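Local coordinates for protein CG1507-PB, isoform B (Drosophila melanogaster, PDB 5FGO) that probably binds purine-rich single-stranded DNA and RNA, here represented by its repeat III, which pairs with a second copy, at residues K25-D30 with M40-V45. Residues are numbered along the deposited sequence; the frame is centred on the assembly and turned at random.
Sequences KNFYFD and MRISEV
Asn-26, Tyr-28 and Asp-30 each exchange two backbone hydrogen bonds with Val-45, Ser-43 and Arg-41 respectively, zipping two antiparallel strands together. Between these hydrogen-bonded pairs stand the non-hydrogen-bonded pairs Phe-27 with Glu-44 and Phe-29 with Ile-42, where CA-H groups lean on carbonyl oxygens, as Phe-27 CA does on Ser-43 O (3.2 Å). The alternation gives the sheet two unlike faces.

On the face of Phe-27 and Phe-29, apolar groups dominate. Branching at CB gives Ile-42 a second arm, the methyl CG2, which sits over one face of the Phe-29 ring, 4.0 Å from CE2, while the selenium of selenomethionine Met-40 lies at the edge of that ring, 4.1 Å from CD2, a Met-aromatic contact. Phe-27 runs alongside Glu-44, whose aliphatic CG lies 3.8 Å from Phe-27 CE1. Across the strands on the other face, Val-45 CG2 reaches the edge of the Tyr-28 ring.

Two salt bridges pair opposite charges, one on each face. Glu-44 stretches out with CG anti to its backbone N (chi1 -170°), long enough for OE2 to take Lys-25 NZ at 2.7 Å on the anti side, though tilted out of the carboxylate plane; its OE1 accepts the backbone N of Thr-54 of the second subunit. Asp-30 OD2 lies over the guanidinium face of Arg-41, 2.9 Å from NH2, which also donates a hydrogen bond to OD1 (3.1 Å) from above the carboxylate plane. Carboxylate and guanidinium stand 77° apart, too steep for a flat, two-pronged pairing. With an alanine in place of Asp-30, the guanidinium would probably lose this carboxylate mate and turn more freely.

Phe-29 also meets Phe-63 of the second subunit, placing the apolar face at the dimer interface. The arrangement is a beta hairpin forming the two central strands of the four-stranded antiparallel sheet of PUR repeat III, two copies of which pair here, as PUR repeats do in a PUR domain.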
ATOM      1  N   LYS B  25      12.949  -7.389   4.686  1.00  1.28           N
ATOM      2  CA  LYS B  25      12.518  -5.987   4.716  1.00  1.36           C
ATOM      3  C   LYS B  25      11.402  -5.717   5.701  1.00  1.24           C
ATOM      4  O   LYS B  25      10.686  -6.617   6.107  1.00  5.43           O
ATOM      5  CB  LYS B  25      12.129  -5.478   3.332  1.00  2.96           C
ATOM      6  CG  LYS B  25      11.206  -6.330   2.509  1.00  5.16           C
ATOM      7  CD  LYS B  25      11.047  -5.653   1.145  1.00  4.02           C
ATOM      8  CE  LYS B  25      10.351  -6.523   0.146  1.00  2.11           C
ATOM      9  NZ  LYS B  25      10.636  -6.054  -1.202  1.00  1.86           N
ATOM     10  N   ASN B  26      11.267  -4.461   6.086  1.00  0.90           N
ATOM     11  CA  ASN B  26      10.195  -4.044   6.962  1.00  0.76           C
ATOM     12  C   ASN B  26       9.256  -3.031   6.327  1.00  1.25           C
ATOM     13  O   ASN B  26       9.702  -2.084   5.667  1.00  0.94           O
ATOM     14  CB  ASN B  26      10.782  -3.420   8.226  1.00  2.30           C
ATOM     15  CG  ASN B  26      11.536  -4.406   9.060  1.00  2.29           C
ATOM     16  OD1 ASN B  26      10.991  -5.025   9.955  1.00  3.23           O
ATOM     17  ND2 ASN B  26      12.809  -4.552   8.774  1.00  5.83           N
ATOM     18  N   PHE B  27       7.962  -3.186   6.590  1.00  1.22           N
ATOM     19  CA  PHE B  27       6.965  -2.206   6.167  1.00  0.82           C
ATOM     20  C   PHE B  27       6.378  -1.387   7.318  1.00  0.97           C
ATOM     21  O   PHE B  27       6.022  -1.917   8.370  1.00  1.94           O
ATOM     22  CB  PHE B  27       5.850  -2.911   5.416  1.00  0.42           C
ATOM     23  CG  PHE B  27       6.209  -3.318   4.005  1.00  0.35           C
ATOM     24  CD1 PHE B  27       6.098  -2.406   2.959  1.00  0.61           C
ATOM     25  CD2 PHE B  27       6.626  -4.601   3.709  1.00  0.55           C
ATOM     26  CE1 PHE B  27       6.380  -2.768   1.664  1.00  0.44           C
ATOM     27  CE2 PHE B  27       6.925  -4.963   2.389  1.00  0.65           C
ATOM     28  CZ  PHE B  27       6.794  -4.049   1.377  1.00  0.43           C
ATOM     29  N   TYR B  28       6.299  -0.079   7.130  1.00  0.79           N
ATOM     30  CA  TYR B  28       5.682   0.774   8.134  1.00  0.98           C
ATOM     31  C   TYR B  28       4.485   1.507   7.611  1.00  0.96           C
ATOM     32  O   TYR B  28       4.474   1.914   6.466  1.00  3.39           O
ATOM     33  CB  TYR B  28       6.700   1.759   8.683  1.00  1.11           C
ATOM     34  CG  TYR B  28       7.823   1.052   9.398  1.00  2.61           C
ATOM     35  CD1 TYR B  28       7.668   0.642  10.716  1.00  5.40           C
ATOM     36  CD2 TYR B  28       9.009   0.748   8.753  1.00  1.07           C
ATOM     37  CE1 TYR B  28       8.661  -0.028  11.369  1.00  5.09           C
ATOM     38  CE2 TYR B  28      10.014   0.089   9.398  1.00  1.42           C
ATOM     39  CZ  TYR B  28       9.840  -0.298  10.707  1.00  6.05           C
ATOM     40  OH  TYR B  28      10.834  -0.965  11.373  1.00  5.26           O
ATOM     41  N   PHE B  29       3.483   1.672   8.466  1.00  0.68           N
ATOM     42  CA  PHE B  29       2.256   2.390   8.142  1.00  0.96           C
ATOM     43  C   PHE B  29       2.074   3.515   9.125  1.00  1.46           C
ATOM     44  O   PHE B  29       1.976   3.265  10.324  1.00  3.06           O
ATOM     45  CB  PHE B  29       1.048   1.463   8.227  1.00  0.97           C
ATOM     46  CG  PHE B  29       1.173   0.196   7.409  1.00  0.76           C
ATOM     47  CD1 PHE B  29       2.058  -0.817   7.792  1.00  0.50           C
ATOM     48  CD2 PHE B  29       0.355  -0.011   6.303  1.00  0.57           C
ATOM     49  CE1 PHE B  29       2.164  -1.972   7.062  1.00  0.30           C
ATOM     50  CE2 PHE B  29       0.433  -1.174   5.570  1.00  0.60           C
ATOM     51  CZ  PHE B  29       1.344  -2.157   5.942  1.00  0.60           C
ATOM     52  N   ASP B  30       2.127   4.751   8.666  1.00  0.91           N
ATOM     53  CA  ASP B  30       1.805   5.861   9.545  1.00  1.58           C
ATOM     54  C   ASP B  30       0.811   6.849   8.942  1.00  2.34           C
ATOM     55  O   ASP B  30       0.718   6.998   7.736  1.00  3.55           O
ATOM     56  CB  ASP B  30       3.072   6.562  10.032  1.00  6.35           C
ATOM     57  CG  ASP B  30       4.041   6.818   8.949  1.00 18.23           C
ATOM     58  OD1 ASP B  30       4.758   5.854   8.594  1.00 23.28           O
ATOM     59  OD2 ASP B  30       4.109   7.971   8.469  1.00 23.23           O
HETATM   60  N   MSE B  40      -2.116   8.085   4.285  1.00  2.98           N
HETATM   61  CA  MSE B  40      -1.379   6.935   4.784  1.00  2.10           C
HETATM   62  C   MSE B  40      -0.047   6.790   4.033  1.00  5.35           C
HETATM   63  O   MSE B  40      -0.021   6.648   2.814  1.00  3.82           O
HETATM   64  CB  MSE B  40      -2.198   5.649   4.633  1.00  1.98           C
HETATM   65  CG  MSE B  40      -1.562   4.450   5.313  1.00  1.22           C
HETATM   66 SE   MSE B  40      -2.279   2.740   4.772  1.00  1.10          SE
HETATM   67  CE  MSE B  40      -4.098   3.124   5.270  1.00  1.26           C
ATOM     68  N   ARG B  41       1.058   6.832   4.768  1.00  4.58           N
ATOM     69  CA  ARG B  41       2.357   6.577   4.189  1.00  2.47           C
ATOM     70  C   ARG B  41       2.722   5.127   4.427  1.00  2.82           C
ATOM     71  O   ARG B  41       2.709   4.664   5.559  1.00  1.98           O
ATOM     72  CB  ARG B  41       3.412   7.498   4.789  1.00  2.77           C
ATOM     73  CG  ARG B  41       4.799   7.344   4.171  1.00  2.17           C
ATOM     74  CD  ARG B  41       5.785   8.298   4.821  1.00  5.80           C
ATOM     75  NE  ARG B  41       6.057   7.875   6.200  1.00 30.62           N
ATOM     76  CZ  ARG B  41       6.801   8.546   7.084  1.00 43.93           C
ATOM     77  NH1 ARG B  41       7.397   9.687   6.740  1.00 45.10           N
ATOM     78  NH2 ARG B  41       6.959   8.065   8.319  1.00 18.90           N
ATOM     79  N   ILE B  42       3.027   4.396   3.366  1.00  2.17           N
ATOM     80  CA  ILE B  42       3.492   3.037   3.537  1.00  1.22           C
ATOM     81  C   ILE B  42       4.970   3.000   3.142  1.00  1.51           C
ATOM     82  O   ILE B  42       5.326   3.212   1.991  1.00  1.52           O
ATOM     83  CB  ILE B  42       2.671   2.045   2.715  1.00  0.52           C
ATOM     84  CG1 ILE B  42       1.189   2.314   2.913  1.00  0.34           C
ATOM     85  CG2 ILE B  42       3.041   0.602   3.068  1.00  0.52           C
ATOM     86  CD1 ILE B  42       0.300   1.403   2.123  1.00  0.25           C
ATOM     87  N   SER B  43       5.840   2.737   4.106  1.00  2.14           N
ATOM     88  CA  SER B  43       7.262   2.741   3.815  1.00  1.42           C
ATOM     89  C   SER B  43       7.842   1.358   3.655  1.00  1.16           C
ATOM     90  O   SER B  43       7.474   0.439   4.370  1.00  1.54           O
ATOM     91  CB  SER B  43       8.002   3.483   4.913  1.00  1.27           C
ATOM     92  OG  SER B  43       7.403   4.748   5.121  1.00  2.61           O
ATOM     93  N   GLU B  44       8.766   1.227   2.716  1.00  0.78           N
ATOM     94  CA  GLU B  44       9.511   0.005   2.578  1.00  0.62           C
ATOM     95  C   GLU B  44      10.930   0.370   3.007  1.00  1.52           C
ATOM     96  O   GLU B  44      11.578   1.266   2.443  1.00  2.26           O
ATOM     97  CB  GLU B  44       9.475  -0.501   1.146  1.00  1.12           C
ATOM     98  CG  GLU B  44      10.033  -1.897   0.933  1.00  1.12           C
ATOM     99  CD  GLU B  44      10.007  -2.312  -0.526  1.00  1.06           C
ATOM    100  OE1 GLU B  44       9.374  -1.643  -1.348  1.00  1.23           O
ATOM    101  OE2 GLU B  44      10.613  -3.334  -0.864  1.00  7.71           O
ATOM    102  N   VAL B  45      11.384  -0.311   4.045  1.00  1.86           N
ATOM    103  CA  VAL B  45      12.670  -0.053   4.660  1.00  1.22           C
ATOM    104  C   VAL B  45      13.482  -1.317   4.746  1.00  0.87           C
ATOM    105  O   VAL B  45      13.005  -2.321   5.286  1.00  0.77           O
ATOM    106  CB  VAL B  45      12.519   0.521   6.067  1.00  1.41           C
ATOM    107  CG1 VAL B  45      13.895   0.727   6.687  1.00  1.08           C
ATOM    108  CG2 VAL B  45      11.733   1.808   6.024  1.00  1.05           C
TER